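Local atomic coordinates of peptidase M16 domain protein (Alicyclobacillus acidocaldarius subsp. acidocaldarius DSM 446, PDB entry 4XEA), a protein that is a putative metallopeptidase of the M16 (insulinase-like) family that binds a metal ion and probably hydrolyses peptide bonds. Residues Ile269-Ile277 with Val390-Arg401. Residues are numbered along the deposited sequence; the frame is centred on the assembly and turned at random.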
ATOM      1  N   ILE A 269       3.670  16.913  18.457  1.00 39.71           N
ATOM      2  CA  ILE A 269       4.666  16.603  17.419  1.00 40.59           C
ATOM      3  C   ILE A 269       5.878  15.940  18.062  1.00 41.49           C
ATOM      4  O   ILE A 269       6.431  14.942  17.543  1.00 41.00           O
ATOM      5  CB  ILE A 269       5.112  17.846  16.627  1.00 42.20           C
ATOM      6  CG1 ILE A 269       4.010  18.378  15.667  1.00 39.83           C
ATOM      7  CG2 ILE A 269       6.401  17.539  15.832  1.00 42.40           C
ATOM      8  CD1 ILE A 269       4.197  19.878  15.172  1.00 41.99           C
ATOM      9  N   GLU A 270       6.341  16.507  19.170  1.00 42.32           N
ATOM     10  CA  GLU A 270       7.542  15.976  19.813  1.00 43.93           C
ATOM     11  C   GLU A 270       7.292  14.567  20.369  1.00 42.04           C
ATOM     12  O   GLU A 270       8.124  13.668  20.249  1.00 42.11           O
ATOM     13  CB  GLU A 270       8.022  16.940  20.929  1.00 45.57           C
ATOM     14  CG  GLU A 270       9.414  16.643  21.497  1.00 48.73           C
ATOM     15  CD  GLU A 270       9.442  15.485  22.511  1.00 50.78           C
ATOM     16  OE1 GLU A 270       8.357  15.117  23.029  1.00 47.44           O
ATOM     17  OE2 GLU A 270      10.555  14.957  22.782  1.00 50.82           O
ATOM     18  N   GLN A 271       6.171  14.393  21.034  1.00 40.78           N
ATOM     19  CA  GLN A 271       5.879  13.109  21.704  1.00 40.55           C
ATOM     20  C   GLN A 271       5.611  11.991  20.669  1.00 39.56           C
ATOM     21  O   GLN A 271       6.056  10.861  20.838  1.00 39.30           O
ATOM     22  CB  GLN A 271       4.684  13.295  22.623  1.00 38.99           C
ATOM     23  CG  GLN A 271       4.398  12.138  23.554  1.00 40.34           C
ATOM     24  CD  GLN A 271       3.386  12.526  24.599  1.00 41.00           C
ATOM     25  OE1 GLN A 271       3.653  13.382  25.428  1.00 41.31           O
ATOM     26  NE2 GLN A 271       2.230  11.901  24.568  1.00 35.80           N
ATOM     27  N   ASP A 272       4.886  12.328  19.608  1.00 40.21           N
ATOM     28  CA  ASP A 272       4.627  11.393  18.488  1.00 41.38           C
ATOM     29  C   ASP A 272       5.945  10.964  17.776  1.00 42.84           C
ATOM     30  O   ASP A 272       6.181   9.768  17.493  1.00 42.10           O
ATOM     31  CB  ASP A 272       3.647  12.055  17.519  1.00 41.83           C
ATOM     32  CG  ASP A 272       3.021  11.084  16.509  1.00 47.95           C
ATOM     33  OD1 ASP A 272       2.876   9.874  16.782  1.00 46.88           O
ATOM     34  OD2 ASP A 272       2.647  11.571  15.414  1.00 55.21           O
ATOM     35  N   THR A 273       6.818  11.934  17.526  1.00 41.99           N
ATOM     36  CA  THR A 273       8.082  11.655  16.870  1.00 43.79           C
ATOM     37  C   THR A 273       8.974  10.799  17.759  1.00 43.66           C
ATOM     38  O   THR A 273       9.541   9.810  17.309  1.00 43.13           O
ATOM     39  CB  THR A 273       8.809  12.945  16.485  1.00 45.14           C
ATOM     40  OG1 THR A 273       7.951  13.690  15.627  1.00 45.73           O
ATOM     41  CG2 THR A 273      10.095  12.647  15.739  1.00 45.75           C
ATOM     42  N   ALA A 274       9.036  11.162  19.029  1.00 42.73           N
ATOM     43  CA  ALA A 274       9.796  10.414  19.993  1.00 44.04           C
ATOM     44  C   ALA A 274       9.317   8.943  20.098  1.00 43.36           C
ATOM     45  O   ALA A 274      10.131   8.037  20.194  1.00 44.51           O
ATOM     46  CB  ALA A 274       9.741  11.091  21.355  1.00 44.67           C
HETATM   47  N   MSE A 275       8.015   8.711  20.079  1.00 40.64           N
HETATM   48  CA  MSE A 275       7.516   7.339  20.123  1.00 40.51           C
HETATM   49  C   MSE A 275       7.852   6.560  18.831  1.00 41.37           C
HETATM   50  O   MSE A 275       8.068   5.340  18.865  1.00 42.76           O
HETATM   51  CB  MSE A 275       6.011   7.317  20.390  1.00 39.14           C
HETATM   52  CG  MSE A 275       5.621   7.693  21.801  1.00 39.41           C
HETATM   53 SE   MSE A 275       6.440   6.586  23.129  0.76 46.08          SE
HETATM   54  CE  MSE A 275       5.505   4.900  22.690  1.00 38.32           C
ATOM     55  N   THR A 276       7.872   7.237  17.691  1.00 40.97           N
ATOM     56  CA  THR A 276       8.143   6.535  16.432  1.00 42.46           C
ATOM     57  C   THR A 276       9.551   5.929  16.557  1.00 44.59           C
ATOM     58  O   THR A 276       9.749   4.741  16.232  1.00 44.43           O
ATOM     59  CB  THR A 276       8.004   7.482  15.216  1.00 43.21           C
ATOM     60  OG1 THR A 276       6.663   7.986  15.187  1.00 43.45           O
ATOM     61  CG2 THR A 276       8.287   6.794  13.895  1.00 44.26           C
ATOM     62  N   ILE A 277      10.502   6.729  17.065  1.00 44.03           N
ATOM     63  CA  ILE A 277      11.882   6.272  17.218  1.00 46.28           C
ATOM     64  C   ILE A 277      11.964   5.157  18.241  1.00 46.29           C
ATOM     65  O   ILE A 277      12.552   4.113  17.965  1.00 45.99           O
ATOM     66  CB  ILE A 277      12.855   7.404  17.618  1.00 47.53           C
ATOM     67  CG1 ILE A 277      12.916   8.465  16.528  1.00 49.55           C
ATOM     68  CG2 ILE A 277      14.256   6.825  17.861  1.00 48.05           C
ATOM     69  CD1 ILE A 277      13.290   9.865  17.038  1.00 51.70           C
ATOM     70  N   VAL A 390       9.432  18.758  12.445  1.00 53.44           N
ATOM     71  CA  VAL A 390       9.573  17.316  12.645  1.00 52.41           C
ATOM     72  C   VAL A 390      11.044  16.934  12.497  1.00 54.89           C
ATOM     73  O   VAL A 390      11.636  16.336  13.390  1.00 55.91           O
ATOM     74  CB  VAL A 390       8.684  16.512  11.659  1.00 51.58           C
ATOM     75  CG1 VAL A 390       8.880  14.976  11.788  1.00 47.82           C
ATOM     76  CG2 VAL A 390       7.227  16.878  11.876  1.00 49.17           C
ATOM     77  N   ILE A 391      11.655  17.367  11.409  1.00 55.72           N
ATOM     78  CA  ILE A 391      13.056  17.072  11.195  1.00 57.98           C
ATOM     79  C   ILE A 391      13.889  17.533  12.391  1.00 58.82           C
ATOM     80  O   ILE A 391      14.743  16.785  12.869  1.00 58.69           O
ATOM     81  CB  ILE A 391      13.594  17.730   9.903  1.00 59.72           C
ATOM     82  CG1 ILE A 391      12.916  17.093   8.692  1.00 59.92           C
ATOM     83  CG2 ILE A 391      15.116  17.630   9.837  1.00 61.97           C
ATOM     84  CD1 ILE A 391      13.238  15.575   8.469  1.00 62.63           C
ATOM     85  N   ALA A 392      13.630  18.743  12.882  1.00 59.00           N
ATOM     86  CA  ALA A 392      14.407  19.271  13.993  1.00 61.02           C
ATOM     87  C   ALA A 392      14.267  18.426  15.275  1.00 60.29           C
ATOM     88  O   ALA A 392      15.244  18.265  16.004  1.00 62.01           O
ATOM     89  CB  ALA A 392      14.085  20.776  14.260  1.00 61.92           C
ATOM     90  N   VAL A 393      13.082  17.872  15.544  1.00 58.37           N
ATOM     91  CA  VAL A 393      12.920  16.958  16.687  1.00 57.63           C
ATOM     92  C   VAL A 393      13.733  15.667  16.464  1.00 58.28           C
ATOM     93  O   VAL A 393      14.356  15.164  17.383  1.00 58.83           O
ATOM     94  CB  VAL A 393      11.421  16.654  17.001  1.00 55.89           C
ATOM     95  CG1 VAL A 393      11.297  15.569  18.085  1.00 55.58           C
ATOM     96  CG2 VAL A 393      10.717  17.925  17.448  1.00 55.50           C
ATOM     97  N   LEU A 394      13.765  15.172  15.231  1.00 58.53           N
ATOM     98  CA  LEU A 394      14.541  13.983  14.891  1.00 59.84           C
ATOM     99  C   LEU A 394      16.044  14.187  15.078  1.00 62.96           C
ATOM    100  O   LEU A 394      16.729  13.241  15.442  1.00 64.27           O
ATOM    101  CB  LEU A 394      14.269  13.530  13.454  1.00 59.62           C
ATOM    102  CG  LEU A 394      12.926  12.835  13.224  1.00 57.68           C
ATOM    103  CD1 LEU A 394      12.449  13.002  11.792  1.00 57.19           C
ATOM    104  CD2 LEU A 394      13.032  11.365  13.580  1.00 59.53           C
ATOM    105  N   GLN A 395      16.537  15.411  14.824  1.00 64.46           N
ATOM    106  CA  GLN A 395      17.945  15.769  14.982  1.00 67.68           C
ATOM    107  C   GLN A 395      18.364  15.957  16.425  1.00 68.42           C
ATOM    108  O   GLN A 395      19.482  15.614  16.795  1.00 69.77           O
ATOM    109  CB  GLN A 395      18.258  17.088  14.270  1.00 69.56           C
ATOM    110  CG  GLN A 395      18.192  17.053  12.752  1.00 71.78           C
ATOM    111  CD  GLN A 395      18.310  18.447  12.141  1.00 75.07           C
ATOM    112  OE1 GLN A 395      17.826  19.437  12.703  1.00 77.30           O
ATOM    113  NE2 GLN A 395      18.937  18.526  10.977  1.00 77.62           N
ATOM    114  N   THR A 396      17.470  16.529  17.228  1.00 66.95           N
ATOM    115  CA  THR A 396      17.815  17.005  18.567  1.00 67.88           C
ATOM    116  C   THR A 396      17.371  16.049  19.683  1.00 66.76           C
ATOM    117  O   THR A 396      17.844  16.131  20.816  1.00 67.90           O
ATOM    118  CB  THR A 396      17.214  18.397  18.804  1.00 68.19           C
ATOM    119  OG1 THR A 396      15.790  18.324  18.685  1.00 64.24           O
ATOM    120  CG2 THR A 396      17.763  19.385  17.787  1.00 69.12           C
HETATM  121  N   MSE A 397      16.461  15.143  19.365  1.00 70.11           N
HETATM  122  CA  MSE A 397      16.058  14.100  20.299  1.00 67.22           C
HETATM  123  C   MSE A 397      17.267  13.430  21.002  1.00 67.60           C
HETATM  124  O   MSE A 397      18.279  13.142  20.345  1.00 71.43           O
HETATM  125  CB  MSE A 397      15.275  13.084  19.504  1.00 67.32           C
HETATM  126  CG  MSE A 397      14.997  11.873  20.225  1.00 68.34           C
HETATM  127 SE   MSE A 397      13.472  12.107  21.302  0.73 73.93          SE
HETATM  128  CE  MSE A 397      12.987  10.289  20.892  1.00 65.09           C
ATOM    129  N   THR A 398      17.185  13.223  22.322  1.00 64.01           N
ATOM    130  CA  THR A 398      18.306  12.654  23.116  1.00 65.20           C
ATOM    131  C   THR A 398      17.976  11.284  23.748  1.00 62.69           C
ATOM    132  O   THR A 398      16.818  10.940  23.915  1.00 57.89           O
ATOM    133  CB  THR A 398      18.742  13.623  24.261  1.00 65.33           C
ATOM    134  OG1 THR A 398      17.674  13.782  25.203  1.00 63.13           O
ATOM    135  CG2 THR A 398      19.108  14.984  23.702  1.00 68.27           C
ATOM    136  N   LEU A 399      19.009  10.526  24.134  1.00 64.32           N
ATOM    137  CA  LEU A 399      18.818   9.265  24.873  1.00 62.90           C
ATOM    138  C   LEU A 399      18.118   9.503  26.222  1.00 60.30           C
ATOM    139  O   LEU A 399      17.283   8.693  26.646  1.00 57.04           O
ATOM    140  CB  LEU A 399      20.178   8.547  25.096  1.00 67.26           C
ATOM    141  CG  LEU A 399      20.183   7.172  25.798  1.00 67.34           C
ATOM    142  CD1 LEU A 399      19.379   6.113  25.044  1.00 65.72           C
ATOM    143  CD2 LEU A 399      21.652   6.681  26.052  1.00 72.48           C
ATOM    144  N   GLU A 400      18.454  10.599  26.911  1.00 61.40           N
ATOM    145  CA  GLU A 400      17.759  10.937  28.181  1.00 60.17           C
ATOM    146  C   GLU A 400      16.267  11.114  27.950  1.00 56.21           C
ATOM    147  O   GLU A 400      15.406  10.569  28.675  1.00 53.59           O
ATOM    148  CB  GLU A 400      18.345  12.230  28.770  1.00 63.15           C
ATOM    149  CG  GLU A 400      17.615  12.788  30.023  1.00 65.50           C
ATOM    150  CD  GLU A 400      18.402  13.926  30.693  1.00 73.93           C
ATOM    151  OE1 GLU A 400      18.421  15.055  30.153  1.00 76.57           O
ATOM    152  OE2 GLU A 400      19.043  13.686  31.747  1.00 80.80           O
ATOM    153  N   ARG A 401      15.945  11.877  26.926  1.00 55.40           N
ATOM    154  CA  ARG A 401      14.527  12.054  26.575  1.00 53.38           C
ATOM    155  C   ARG A 401      13.863  10.717  26.185  1.00 51.43           C
ATOM    156  O   ARG A 401      12.735  10.444  26.592  1.00 48.77           O
ATOM    157  CB  ARG A 401      14.375  13.145  25.510  1.00 54.18           C
ATOM    158  CG  ARG A 401      12.973  13.373  24.998  1.00 53.48           C
ATOM    159  CD  ARG A 401      11.928  13.664  26.103  1.00 53.03           C
ATOM    160  NE  ARG A 401      10.597  13.775  25.503  1.00 50.00           N
ATOM    161  CZ  ARG A 401       9.452  13.438  26.106  1.00 49.08           C
ATOM    162  NH1 ARG A 401       9.436  12.968  27.353  1.00 49.23           N
ATOM    163  NH2 ARG A 401       8.317  13.554  25.447  1.00 46.03           N
TER
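With CG trans to the backbone N in both E270 and R401 and a bend at chi2 in each, the carboxylate and the guanidinium come at one another from opposite directions. R401 grips side-on: NE reaches E270 OE2 at 3.0 Å, almost straight at 174°, and NH2 reaches E270 OE1 at 2.9 Å. Both oxygens are met on their syn side and lie near the guanidinium plane, although the two flat groups are turned 31° apart. A leucine in place of R401 would remove both donors and would probably leave the E270 carboxylate without its charged mate. In the C-terminal half of the M16 chain, this salt bridge ties helix 265-283 to helix 399-409, whereas the crossing is with helix 387-396: segments 269-277 and 390-396 meet at -53°, axes 9.8 Å apart. There V393 CG1 lies across the E270 chain (CG at 4.0 Å) and 3.9 Å from T273 CG2. T273 CG2 also lies 3.8 Å from L394 CG, while T273 OG1 is turned back to donate to I269 O. M397, a selenomethionine just past its helix, bends at chi2 and chi3 and presses CE against A274 CB at 3.4 Å, tighter than usual van der Waals contact. I277 CD1 meets that methyl tip to tip and touches L394 CD2 at 3.8 Å.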